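Local coordinates for protein type III restriction-modification enzyme EcoP15I Mod subunit (Escherichia coli, PDB 4ZCF) that methylates one adenine of the DNA site 5'-CAGCAG-3' using S-adenosyl-L-methionine and pairs with the Res subunit for restriction, at residues 209-214 / 245-250; 304-309 / 379-384; 514-519 / 539-544. All blocks are in the same frame, centred on the assembly; numbering follows the deposited sequence.

Interaction 1 (209-214 / 245-250). With MN (manganese (II) ion), chain G.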
loop_
_atom_site.group_PDB
_atom_site.type_symbol
_atom_site.label_atom_id
_atom_site.label_comp_id
_atom_site.label_asym_id
_atom_site.label_seq_id
_atom_site.Cartn_x
_atom_site.Cartn_y
_atom_site.Cartn_z
ATOM N N LEU A 209 -1.493 10.520 -3.274
ATOM C CA LEU A 209 -2.945 10.337 -3.387
ATOM C C LEU A 209 -3.351 9.271 -4.413
ATOM O O LEU A 209 -4.263 8.489 -4.121
ATOM C CB LEU A 209 -3.715 11.669 -3.556
ATOM C CG LEU A 209 -3.702 12.624 -2.315
ATOM C CD1 LEU A 209 -4.668 13.751 -2.493
ATOM C CD2 LEU A 209 -4.053 11.899 -1.027
ATOM N N VAL A 210 -2.629 9.162 -5.561
ATOM C CA VAL A 210 -2.887 8.098 -6.558
ATOM C C VAL A 210 -2.431 6.726 -6.058
ATOM O O VAL A 210 -3.027 5.717 -6.429
ATOM C CB VAL A 210 -2.415 8.439 -7.995
ATOM C CG1 VAL A 210 -0.951 8.124 -8.207
ATOM C CG2 VAL A 210 -3.262 7.729 -9.037
ATOM N N CYS A 211 -1.403 6.686 -5.185
ATOM C CA CYS A 211 -0.901 5.446 -4.586
ATOM C C CYS A 211 -1.872 4.929 -3.571
ATOM O O CYS A 211 -1.994 3.714 -3.382
ATOM C CB CYS A 211 0.473 5.654 -3.972
ATOM S SG CYS A 211 1.822 5.578 -5.159
ATOM N N ASP A 212 -2.561 5.862 -2.901
ATOM C CA ASP A 212 -3.644 5.576 -1.970
ATOM C C ASP A 212 -4.746 4.871 -2.746
ATOM O O ASP A 212 -5.156 3.795 -2.345
ATOM C CB ASP A 212 -4.141 6.861 -1.293
ATOM C CG ASP A 212 -3.225 7.423 -0.199
ATOM O OD1 ASP A 212 -2.337 6.682 0.275
ATOM O OD2 ASP A 212 -3.435 8.598 0.219
ATOM N N GLU A 213 -5.097 5.384 -3.934
ATOM C CA GLU A 213 -6.095 4.789 -4.827
ATOM C C GLU A 213 -5.728 3.375 -5.266
ATOM O O GLU A 213 -6.502 2.446 -5.003
ATOM C CB GLU A 213 -6.289 5.690 -6.072
ATOM C CG GLU A 213 -7.692 6.236 -6.251
ATOM C CD GLU A 213 -8.646 5.229 -6.845
ATOM O OE1 GLU A 213 -8.355 4.717 -7.952
ATOM O OE2 GLU A 213 -9.669 4.927 -6.188
ATOM N N ILE A 214 -4.546 3.214 -5.932
ATOM C CA ILE A 214 -4.033 1.946 -6.472
ATOM C C ILE A 214 -3.663 0.920 -5.386
ATOM O O ILE A 214 -3.921 -0.270 -5.585
ATOM C CB ILE A 214 -2.879 2.206 -7.543
ATOM C CG1 ILE A 214 -3.393 2.986 -8.763
ATOM C CG2 ILE A 214 -2.092 0.945 -7.991
ATOM C CD1 ILE A 214 -2.448 4.034 -9.236
ATOM N N ILE A 245 8.620 7.645 -1.592
ATOM C CA ILE A 245 7.364 7.109 -1.070
ATOM C C ILE A 245 7.451 5.567 -1.116
ATOM O O ILE A 245 8.005 5.020 -2.056
ATOM C CB ILE A 245 6.066 7.698 -1.702
ATOM C CG1 ILE A 245 5.665 6.996 -2.975
ATOM C CG2 ILE A 245 6.103 9.226 -1.884
ATOM C CD1 ILE A 245 4.211 7.172 -3.262
ATOM N N VAL A 246 6.996 4.880 -0.062
ATOM C CA VAL A 246 7.095 3.416 0.046
ATOM C C VAL A 246 5.700 2.827 0.308
ATOM O O VAL A 246 4.959 3.348 1.141
ATOM C CB VAL A 246 8.131 3.003 1.141
ATOM C CG1 VAL A 246 8.374 1.506 1.156
ATOM C CG2 VAL A 246 9.448 3.749 0.980
ATOM N N TYR A 247 5.321 1.795 -0.444
ATOM C CA TYR A 247 4.038 1.100 -0.286
ATOM C C TYR A 247 4.305 -0.395 -0.357
ATOM O O TYR A 247 5.343 -0.823 -0.837
ATOM C CB TYR A 247 2.998 1.516 -1.366
ATOM C CG TYR A 247 2.274 2.826 -1.111
ATOM C CD1 TYR A 247 2.924 4.049 -1.263
ATOM C CD2 TYR A 247 0.933 2.846 -0.736
ATOM C CE1 TYR A 247 2.278 5.251 -0.996
ATOM C CE2 TYR A 247 0.276 4.047 -0.462
ATOM C CZ TYR A 247 0.949 5.248 -0.617
ATOM O OH TYR A 247 0.309 6.444 -0.419
ATOM N N THR A 248 3.379 -1.176 0.160
ATOM C CA THR A 248 3.429 -2.630 0.182
ATOM C C THR A 248 2.226 -3.159 -0.596
ATOM O O THR A 248 1.282 -2.400 -0.825
ATOM C CB THR A 248 3.544 -3.131 1.635
ATOM O OG1 THR A 248 3.682 -4.547 1.652
ATOM C CG2 THR A 248 2.395 -2.698 2.509
ATOM N N LYS A 249 2.279 -4.428 -1.065
ATOM C CA LYS A 249 1.132 -5.010 -1.768
ATOM C C LYS A 249 0.072 -5.372 -0.727
ATOM O O LYS A 249 -1.092 -5.010 -0.867
ATOM C CB LYS A 249 1.538 -6.239 -2.583
ATOM C CG LYS A 249 0.841 -6.271 -3.928
ATOM C CD LYS A 249 -0.437 -7.088 -3.940
ATOM C CE LYS A 249 -0.898 -7.361 -5.354
ATOM N NZ LYS A 249 0.029 -8.285 -6.093
ATOM N N ASN A 250 0.514 -6.019 0.354
ATOM C CA ASN A 250 -0.321 -6.401 1.478
ATOM C C ASN A 250 0.429 -6.135 2.770
ATOM O O ASN A 250 1.342 -6.899 3.106
ATOM C CB ASN A 250 -0.700 -7.887 1.393
ATOM C CG ASN A 250 -1.775 -8.317 2.343
ATOM O OD1 ASN A 250 -2.166 -7.600 3.267
ATOM N ND2 ASN A 250 -2.260 -9.524 2.144
HETATM MN MN MN G . -12.031 4.918 -6.198
#

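Interaction 2 (304-309 / 379-384). With nucleotides of chain E.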
loop_
_atom_site.group_PDB
_atom_site.type_symbol
_atom_site.label_atom_id
_atom_site.label_comp_id
_atom_site.label_asym_id
_atom_site.label_seq_id
_atom_site.Cartn_x
_atom_site.Cartn_y
_atom_site.Cartn_z
ATOM N N ASP A 304 28.329 5.652 19.849
ATOM C CA ASP A 304 29.271 6.561 20.524
ATOM C C ASP A 304 29.221 6.572 22.053
ATOM O O ASP A 304 29.985 7.307 22.664
ATOM C CB ASP A 304 29.132 7.993 19.979
ATOM C CG ASP A 304 27.746 8.579 20.146
ATOM O OD1 ASP A 304 26.881 8.325 19.264
ATOM O OD2 ASP A 304 27.524 9.294 21.150
ATOM N N ARG A 305 28.307 5.792 22.659
ATOM C CA ARG A 305 28.146 5.629 24.110
ATOM C C ARG A 305 28.404 4.155 24.540
ATOM O O ARG A 305 27.972 3.720 25.607
ATOM C CB ARG A 305 26.781 6.152 24.578
ATOM C CG ARG A 305 26.640 7.653 24.462
ATOM C CD ARG A 305 25.357 8.148 25.157
ATOM N NE ARG A 305 24.988 9.492 24.687
ATOM C CZ ARG A 305 24.061 10.273 25.234
ATOM N NH1 ARG A 305 23.417 9.885 26.327
ATOM N NH2 ARG A 305 23.768 11.446 24.692
ATOM N N TYR A 306 29.129 3.404 23.696
ATOM C CA TYR A 306 29.512 2.024 23.960
ATOM C C TYR A 306 30.908 2.087 24.548
ATOM O O TYR A 306 31.880 1.619 23.952
ATOM C CB TYR A 306 29.391 1.154 22.677
ATOM C CG TYR A 306 27.970 0.672 22.435
ATOM C CD1 TYR A 306 26.952 1.569 22.087
ATOM C CD2 TYR A 306 27.619 -0.659 22.648
ATOM C CE1 TYR A 306 25.631 1.147 21.938
ATOM C CE2 TYR A 306 26.302 -1.093 22.487
ATOM C CZ TYR A 306 25.318 -0.190 22.104
ATOM O OH TYR A 306 24.027 -0.610 21.943
ATOM N N LYS A 307 30.985 2.744 25.735
ATOM C CA LYS A 307 32.177 3.052 26.526
ATOM C C LYS A 307 32.755 1.885 27.289
ATOM O O LYS A 307 33.964 1.901 27.568
ATOM C CB LYS A 307 31.904 4.229 27.500
ATOM C CG LYS A 307 30.842 3.976 28.585
ATOM C CD LYS A 307 30.903 5.019 29.704
ATOM C CE LYS A 307 29.536 5.569 30.053
ATOM N NZ LYS A 307 29.247 5.539 31.517
ATOM N N TYR A 308 31.900 0.918 27.698
ATOM C CA TYR A 308 32.316 -0.245 28.492
ATOM C C TYR A 308 32.808 -1.437 27.687
ATOM O O TYR A 308 32.443 -1.590 26.521
ATOM C CB TYR A 308 31.209 -0.702 29.446
ATOM C CG TYR A 308 30.629 0.362 30.352
ATOM C CD1 TYR A 308 31.394 0.934 31.368
ATOM C CD2 TYR A 308 29.287 0.713 30.271
ATOM C CE1 TYR A 308 30.850 1.878 32.238
ATOM C CE2 TYR A 308 28.729 1.649 31.140
ATOM C CZ TYR A 308 29.517 2.242 32.113
ATOM O OH TYR A 308 28.971 3.189 32.954
ATOM N N ILE A 309 33.630 -2.296 28.332
ATOM C CA ILE A 309 34.190 -3.511 27.734
ATOM C C ILE A 309 34.506 -4.606 28.771
ATOM O O ILE A 309 34.897 -4.303 29.897
ATOM C CB ILE A 309 35.404 -3.214 26.780
ATOM C CG1 ILE A 309 35.668 -4.397 25.799
ATOM C CG2 ILE A 309 36.655 -2.791 27.561
ATOM C CD1 ILE A 309 36.990 -4.383 24.804
ATOM N N VAL A 379 23.905 -3.973 27.225
ATOM C CA VAL A 379 23.647 -4.166 25.798
ATOM C C VAL A 379 24.980 -4.107 25.072
ATOM O O VAL A 379 25.645 -3.082 25.133
ATOM C CB VAL A 379 22.606 -3.119 25.266
ATOM C CG1 VAL A 379 22.524 -3.121 23.742
ATOM C CG2 VAL A 379 21.220 -3.342 25.880
ATOM N N TYR A 380 25.365 -5.220 24.402
ATOM C CA TYR A 380 26.604 -5.388 23.626
ATOM C C TYR A 380 26.468 -4.919 22.190
ATOM O O TYR A 380 25.482 -5.230 21.528
ATOM C CB TYR A 380 27.021 -6.863 23.606
ATOM C CG TYR A 380 27.659 -7.358 24.881
ATOM C CD1 TYR A 380 26.884 -7.874 25.919
ATOM C CD2 TYR A 380 29.042 -7.372 25.030
ATOM C CE1 TYR A 380 27.472 -8.377 27.079
ATOM C CE2 TYR A 380 29.640 -7.845 26.197
ATOM C CZ TYR A 380 28.854 -8.370 27.208
ATOM O OH TYR A 380 29.449 -8.861 28.347
ATOM N N ALA A 381 27.507 -4.260 21.688
ATOM C CA ALA A 381 27.624 -3.737 20.330
ATOM C C ALA A 381 27.380 -4.772 19.195
ATOM O O ALA A 381 26.959 -4.393 18.099
ATOM C CB ALA A 381 28.989 -3.095 20.158
ATOM N N LYS A 382 27.685 -6.063 19.449
ATOM C CA LYS A 382 27.533 -7.162 18.491
ATOM C C LYS A 382 26.060 -7.426 18.188
ATOM O O LYS A 382 25.737 -7.900 17.091
ATOM C CB LYS A 382 28.221 -8.445 19.005
ATOM C CG LYS A 382 27.697 -8.985 20.339
ATOM C CD LYS A 382 28.425 -10.253 20.717
ATOM C CE LYS A 382 28.220 -10.672 22.158
ATOM N NZ LYS A 382 26.803 -11.028 22.444
ATOM N N ASP A 383 25.180 -7.114 19.177
ATOM C CA ASP A 383 23.731 -7.263 19.135
ATOM C C ASP A 383 22.991 -6.067 18.500
ATOM O O ASP A 383 21.762 -6.033 18.532
ATOM C CB ASP A 383 23.184 -7.623 20.531
ATOM C CG ASP A 383 23.520 -9.051 20.934
ATOM O OD1 ASP A 383 23.230 -9.971 20.150
ATOM O OD2 ASP A 383 24.102 -9.241 22.018
ATOM N N TYR A 384 23.744 -5.119 17.888
ATOM C CA TYR A 384 23.235 -3.924 17.224
ATOM C C TYR A 384 22.667 -4.263 15.845
ATOM O O TYR A 384 23.301 -4.972 15.043
ATOM C CB TYR A 384 24.308 -2.820 17.127
ATOM C CG TYR A 384 23.863 -1.610 16.330
ATOM C CD1 TYR A 384 22.884 -0.747 16.821
ATOM C CD2 TYR A 384 24.405 -1.338 15.074
ATOM C CE1 TYR A 384 22.441 0.345 16.075
ATOM C CE2 TYR A 384 23.963 -0.252 14.315
ATOM C CZ TYR A 384 22.975 0.581 14.819
ATOM O OH TYR A 384 22.533 1.654 14.084
ATOM P P DT E 17 21.841 8.571 18.539
ATOM O OP1 DT E 17 21.529 9.222 17.244
ATOM O OP2 DT E 17 23.233 8.557 19.060
ATOM O "O5'" DT E 17 20.966 9.324 19.666
ATOM C "C5'" DT E 17 19.783 10.127 19.482
ATOM C "C4'" DT E 17 19.791 11.299 20.449
ATOM O "O4'" DT E 17 19.335 10.937 21.765
ATOM C "C3'" DT E 17 21.102 12.046 20.711
ATOM O "O3'" DT E 17 20.731 13.371 21.039
ATOM C "C2'" DT E 17 21.680 11.361 21.958
ATOM C "C1'" DT E 17 20.389 11.041 22.709
ATOM N N1 DT E 17 20.347 9.905 23.695
ATOM C C2 DT E 17 19.460 10.070 24.733
ATOM O O2 DT E 17 18.717 11.055 24.813
ATOM N N3 DT E 17 19.503 9.070 25.686
ATOM C C4 DT E 17 20.290 7.928 25.671
ATOM O O4 DT E 17 20.145 7.056 26.542
ATOM C C5 DT E 17 21.225 7.852 24.582
ATOM C C7 DT E 17 22.092 6.642 24.468
ATOM C C6 DT E 17 21.238 8.840 23.666
ATOM P P DG E 18 21.303 14.677 20.363
ATOM O OP1 DG E 18 20.674 14.823 19.032
ATOM O OP2 DG E 18 22.756 14.733 20.619
ATOM O "O5'" DG E 18 20.680 15.807 21.300
ATOM C "C5'" DG E 18 19.351 16.299 21.231
ATOM C "C4'" DG E 18 19.054 17.073 22.498
ATOM O "O4'" DG E 18 19.045 16.173 23.647
ATOM C "C3'" DG E 18 20.078 18.131 22.827
ATOM O "O3'" DG E 18 19.337 19.323 23.153
ATOM C "C2'" DG E 18 20.919 17.541 23.979
ATOM C "C1'" DG E 18 19.970 16.547 24.654
ATOM N N9 DG E 18 20.545 15.283 25.112
ATOM C C8 DG E 18 21.426 14.494 24.422
ATOM N N7 DG E 18 21.731 13.366 25.008
ATOM C C5 DG E 18 20.976 13.392 26.161
ATOM C C6 DG E 18 20.905 12.428 27.202
ATOM O O6 DG E 18 21.525 11.341 27.304
ATOM N N1 DG E 18 20.024 12.838 28.207
ATOM C C2 DG E 18 19.321 14.021 28.219
ATOM N N2 DG E 18 18.523 14.228 29.270
ATOM N N3 DG E 18 19.374 14.918 27.240
ATOM C C4 DG E 18 20.232 14.553 26.243
ATOM P P DC E 16 21.336 1.548 20.654
ATOM O OP1 DC E 16 21.303 0.437 19.670
ATOM O OP2 DC E 16 22.162 1.434 21.874
ATOM O "O5'" DC E 16 21.728 2.908 19.892
ATOM C "C5'" DC E 16 20.986 3.467 18.795
ATOM C "C4'" DC E 16 20.497 4.893 19.038
ATOM O "O4'" DC E 16 19.460 4.932 20.041
ATOM C "C3'" DC E 16 21.479 6.001 19.411
ATOM O "O3'" DC E 16 21.177 7.121 18.548
ATOM C "C2'" DC E 16 21.168 6.281 20.887
ATOM C "C1'" DC E 16 19.661 6.047 20.890
ATOM N N1 DC E 16 19.015 5.838 22.218
ATOM C C2 DC E 16 18.032 6.756 22.649
ATOM O O2 DC E 16 17.733 7.730 21.928
ATOM N N3 DC E 16 17.457 6.555 23.885
ATOM C C4 DC E 16 17.853 5.526 24.671
ATOM N N4 DC E 16 17.263 5.392 25.859
ATOM C C5 DC E 16 18.848 4.582 24.266
ATOM C C6 DC E 16 19.380 4.777 23.035
#

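Interaction 3 (514-519 / 539-544)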
loop_
_atom_site.group_PDB
_atom_site.type_symbol
_atom_site.label_atom_id
_atom_site.label_comp_id
_atom_site.label_asym_id
_atom_site.label_seq_id
_atom_site.Cartn_x
_atom_site.Cartn_y
_atom_site.Cartn_z
ATOM N N PRO A 514 7.465 -5.753 -33.483
ATOM C CA PRO A 514 6.137 -5.544 -34.110
ATOM C C PRO A 514 5.414 -6.877 -34.263
ATOM O O PRO A 514 6.097 -7.875 -34.493
ATOM C CB PRO A 514 6.470 -4.920 -35.472
ATOM C CG PRO A 514 7.895 -5.208 -35.721
ATOM C CD PRO A 514 8.558 -5.315 -34.385
ATOM N N ASP A 515 4.078 -6.927 -34.036
ATOM C CA ASP A 515 3.323 -8.194 -34.119
ATOM C C ASP A 515 3.042 -8.614 -35.571
ATOM O O ASP A 515 1.940 -8.377 -36.068
ATOM C CB ASP A 515 2.026 -8.131 -33.276
ATOM C CG ASP A 515 1.162 -9.395 -33.234
ATOM O OD1 ASP A 515 1.548 -10.415 -33.863
ATOM O OD2 ASP A 515 0.111 -9.365 -32.573
ATOM N N PHE A 516 4.023 -9.275 -36.224
ATOM C CA PHE A 516 3.959 -9.727 -37.628
ATOM C C PHE A 516 2.778 -10.669 -37.973
ATOM O O PHE A 516 2.372 -10.718 -39.131
ATOM C CB PHE A 516 5.308 -10.338 -38.085
ATOM C CG PHE A 516 5.641 -11.642 -37.404
ATOM C CD1 PHE A 516 5.118 -12.844 -37.870
ATOM C CD2 PHE A 516 6.445 -11.668 -36.274
ATOM C CE1 PHE A 516 5.373 -14.043 -37.204
ATOM C CE2 PHE A 516 6.705 -12.870 -35.611
ATOM C CZ PHE A 516 6.164 -14.049 -36.080
ATOM N N ARG A 517 2.252 -11.407 -36.974
ATOM C CA ARG A 517 1.156 -12.380 -37.094
ATOM C C ARG A 517 -0.248 -11.752 -36.986
ATOM O O ARG A 517 -1.246 -12.486 -36.927
ATOM C CB ARG A 517 1.323 -13.481 -36.038
ATOM N N ALA A 518 -0.330 -10.407 -36.963
ATOM C CA ALA A 518 -1.611 -9.710 -36.826
ATOM C C ALA A 518 -2.310 -9.402 -38.154
ATOM O O ALA A 518 -1.652 -9.181 -39.173
ATOM C CB ALA A 518 -1.447 -8.445 -35.992
ATOM N N LYS A 519 -3.659 -9.396 -38.119
ATOM C CA LYS A 519 -4.556 -9.128 -39.248
ATOM C C LYS A 519 -5.783 -8.322 -38.788
ATOM O O LYS A 519 -6.217 -8.477 -37.644
ATOM C CB LYS A 519 -5.009 -10.444 -39.867
ATOM N N PRO A 539 13.502 -17.094 -40.126
ATOM C CA PRO A 539 14.194 -17.655 -38.943
ATOM C C PRO A 539 14.165 -16.733 -37.721
ATOM O O PRO A 539 14.147 -17.226 -36.598
ATOM C CB PRO A 539 15.626 -17.894 -39.446
ATOM C CG PRO A 539 15.478 -18.076 -40.904
ATOM C CD PRO A 539 14.364 -17.170 -41.328
ATOM N N GLU A 540 14.113 -15.404 -37.946
ATOM C CA GLU A 540 13.987 -14.409 -36.878
ATOM C C GLU A 540 12.557 -14.461 -36.307
ATOM O O GLU A 540 12.409 -14.568 -35.095
ATOM C CB GLU A 540 14.366 -12.987 -37.351
ATOM C CG GLU A 540 14.128 -11.899 -36.304
ATOM C CD GLU A 540 14.881 -10.594 -36.494
ATOM O OE1 GLU A 540 14.234 -9.556 -36.775
ATOM O OE2 GLU A 540 16.123 -10.608 -36.323
ATOM N N GLN A 541 11.519 -14.433 -37.180
ATOM C CA GLN A 541 10.110 -14.482 -36.763
ATOM C C GLN A 541 9.822 -15.710 -35.892
ATOM O O GLN A 541 9.261 -15.564 -34.809
ATOM C CB GLN A 541 9.173 -14.369 -37.966
ATOM C CG GLN A 541 9.227 -12.982 -38.642
ATOM C CD GLN A 541 8.482 -12.866 -39.962
ATOM O OE1 GLN A 541 8.069 -13.845 -40.579
ATOM N NE2 GLN A 541 8.299 -11.645 -40.438
ATOM N N TYR A 542 10.311 -16.890 -36.320
ATOM C CA TYR A 542 10.212 -18.193 -35.642
ATOM C C TYR A 542 10.725 -18.086 -34.182
ATOM O O TYR A 542 10.121 -18.663 -33.265
ATOM C CB TYR A 542 11.076 -19.200 -36.426
ATOM C CG TYR A 542 11.191 -20.588 -35.830
ATOM C CD1 TYR A 542 11.974 -20.823 -34.698
ATOM C CD2 TYR A 542 10.618 -21.689 -36.463
ATOM C CE1 TYR A 542 12.078 -22.095 -34.141
ATOM C CE2 TYR A 542 10.742 -22.972 -35.933
ATOM C CZ TYR A 542 11.477 -23.172 -34.772
ATOM O OH TYR A 542 11.597 -24.435 -34.237
ATOM N N ASP A 543 11.879 -17.403 -33.991
ATOM C CA ASP A 543 12.512 -17.193 -32.691
ATOM C C ASP A 543 11.720 -16.215 -31.828
ATOM O O ASP A 543 11.601 -16.443 -30.628
ATOM C CB ASP A 543 13.969 -16.755 -32.858
ATOM C CG ASP A 543 14.922 -17.870 -33.269
ATOM O OD1 ASP A 543 14.637 -19.057 -32.937
ATOM O OD2 ASP A 543 15.982 -17.555 -33.873
ATOM N N THR A 544 11.141 -15.152 -32.441
ATOM C CA THR A 544 10.258 -14.186 -31.783
ATOM C C THR A 544 9.014 -14.893 -31.193
ATOM O O THR A 544 8.651 -14.614 -30.054
ATOM C CB THR A 544 9.919 -13.016 -32.716
ATOM O OG1 THR A 544 11.138 -12.460 -33.225
ATOM C CG2 THR A 544 9.110 -11.914 -32.011
#

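Interaction 1 (209-214 / 245-250)
C211 and Y247 form the dense part of this contact. CB of C211 sits over one face of the Y247 ring, 3.7 Å from its centroid and displaced toward the rim, and makes a CH-pi contact. C211 SG lies over the Y247 ring at 4.6 Å from the centroid, a sulfur-aromatic contact. C211 SG also meets CD1 of I245 at 3.4 Å. With chi1 at -82°, C211 turns SG beside its own backbone N, and this brings the sulfur to I245 as well as to the ring. All three residues are buried. I197 of the neighbouring strand packs on both C211 and I245, and the ring of H220 meets that of Y247.

The far end of the tyrosine is polar. Y247 OH donates to OD1 of D212 at 2.7 Å. OD1 lies in the ring plane, at its edge. The hydroxyl, however, reaches OD1 from above the carboxylate, and ring and carboxylate planes stand 60° apart. The CB of D212 points away from the strand, but its carboxylate swings back to take this bond. A weak hydrogen bond also joins Y247 OH to K208.

The looser part is at E213, which is partly exposed and does not touch the strand. Its chain bends at chi2, and E213 OE2 binds a manganese ion at 2.4 Å. Here H168 of the Res chain packs on E213.

The axes of helix 209-214 and strand 245-248 run almost parallel, 5° apart and 10.2 Å at closest approach. The parent helix 204-215 links strands 193-199 and 220-227, and strand 241-248 lies between them, antiparallel to both. Such a reversed strand inserted under a crossover helix is characteristic of the Rossmann-like fold of S-adenosylmethionine-dependent methyltransferases.

Interaction 2 (304-309 / 379-384)
Y306 reaches across to V379 and A381, and its side chain carries the contact. CB points toward 379-384. A chi1 of -83° swings the ring to the side of the backbone N and brings its CD2-CE2 rim against the backbone of 379-381. Y306 CD2 meets A381 CB at 3.7 Å. Next on this rim, Y306 CE2 reaches O of V379 at 3.4 Å and N of A381 at 3.5 Å, both placed obliquely to the ring. CE1 and CZ come near OP2 of DC16 in chain E. At the tip, Y306 OH donates to OP2 of DC16 of chain E at 2.8 Å, with the phosphate oxygen in the ring plane. OH also touches CG1 of V379.

Y306 is the centre of an inverse gamma turn that leads into strand 308-310. This strand and 376-380 belong to one antiparallel sheet, with 313-318 between them. I314 and T316 of that middle strand and L269 of helix 264-279 also pack on Y306.

R305 is extended from CG to NE and lays its guanidinium over the base of DT17. R305 NH1 donates almost straight to O6 of DG18, at 2.6 Å and 175°. R305 NH2 gives a more bent bond to N7 of DG18 at 2.8 Å. This pair of bonds is the classic arginine recognition of guanine in the major groove. The edge of the Y384 ring approaches the DC16 phosphate, with Y384 CD1 3.5 Å from OP1 of DC16.

Interaction 3 (514-519 / 539-544)
F516 lays its ring against Q541, and through it segment 514-519 meets the first turns of helix 539-552. P514 comes first. D515 follows at the centre of an inverse gamma turn, with its CB directed away from the helix. It also opens a type I beta turn that runs to A518. Its OD1 receives a weak bond from N of R517.

F516 comes next and points toward the helix. A chi1 of 68° tucks the ring between the two backbone arms and turns it onto Q541. CB of Q541 stands over the F516 ring face, 3.8 Å from the centroid, in a CH-pi contact. The glutamine chain is extended beyond CG, and its amide lies stacked on the ring, 7° from parallel. T538 N donates to the amide OE1. At the ring edge F516 CE2 approaches CB of T544 at 4.3 Å. T544 OG1 is turned to its own helix and donates to O of E540 at 3.1 Å. Replacing F516 by an alanine would probably leave the Q541 amide without its stacking surface and open a gap beside T544.

Past F516 the turn closes with N of A518 donating to O of D515 at 3.2 Å. L77 of strand 76-80 packs on D515, F516 and T544, and M513 of strand 508-514 packs on T544. The helix start is thus set against the edge of the large mixed sheet, with the loop beside it.

The three contacts follow one another along the chain without overlap. Interaction 1 lies nearest the centre of the chain, in the large mixed sheet of the methyltransferase core. Interaction 2 is centred about 38 Å from the centre of interaction 1, in a separate four-stranded antiparallel sheet that meets DNA, although both lie in the DNA methylase part of the chain. The centre of interaction 3 is about 37 Å from that of interaction 1. It sits at the far edge of the large sheet, where strands 508-514 and 76-80 meet the start of the C-terminal region. Interactions 2 and 3 are about 64 Å apart between centres, on opposite sides of the chain's centre. Core, DNA-reading part and C-terminal part are thus spread across an elongated subunit.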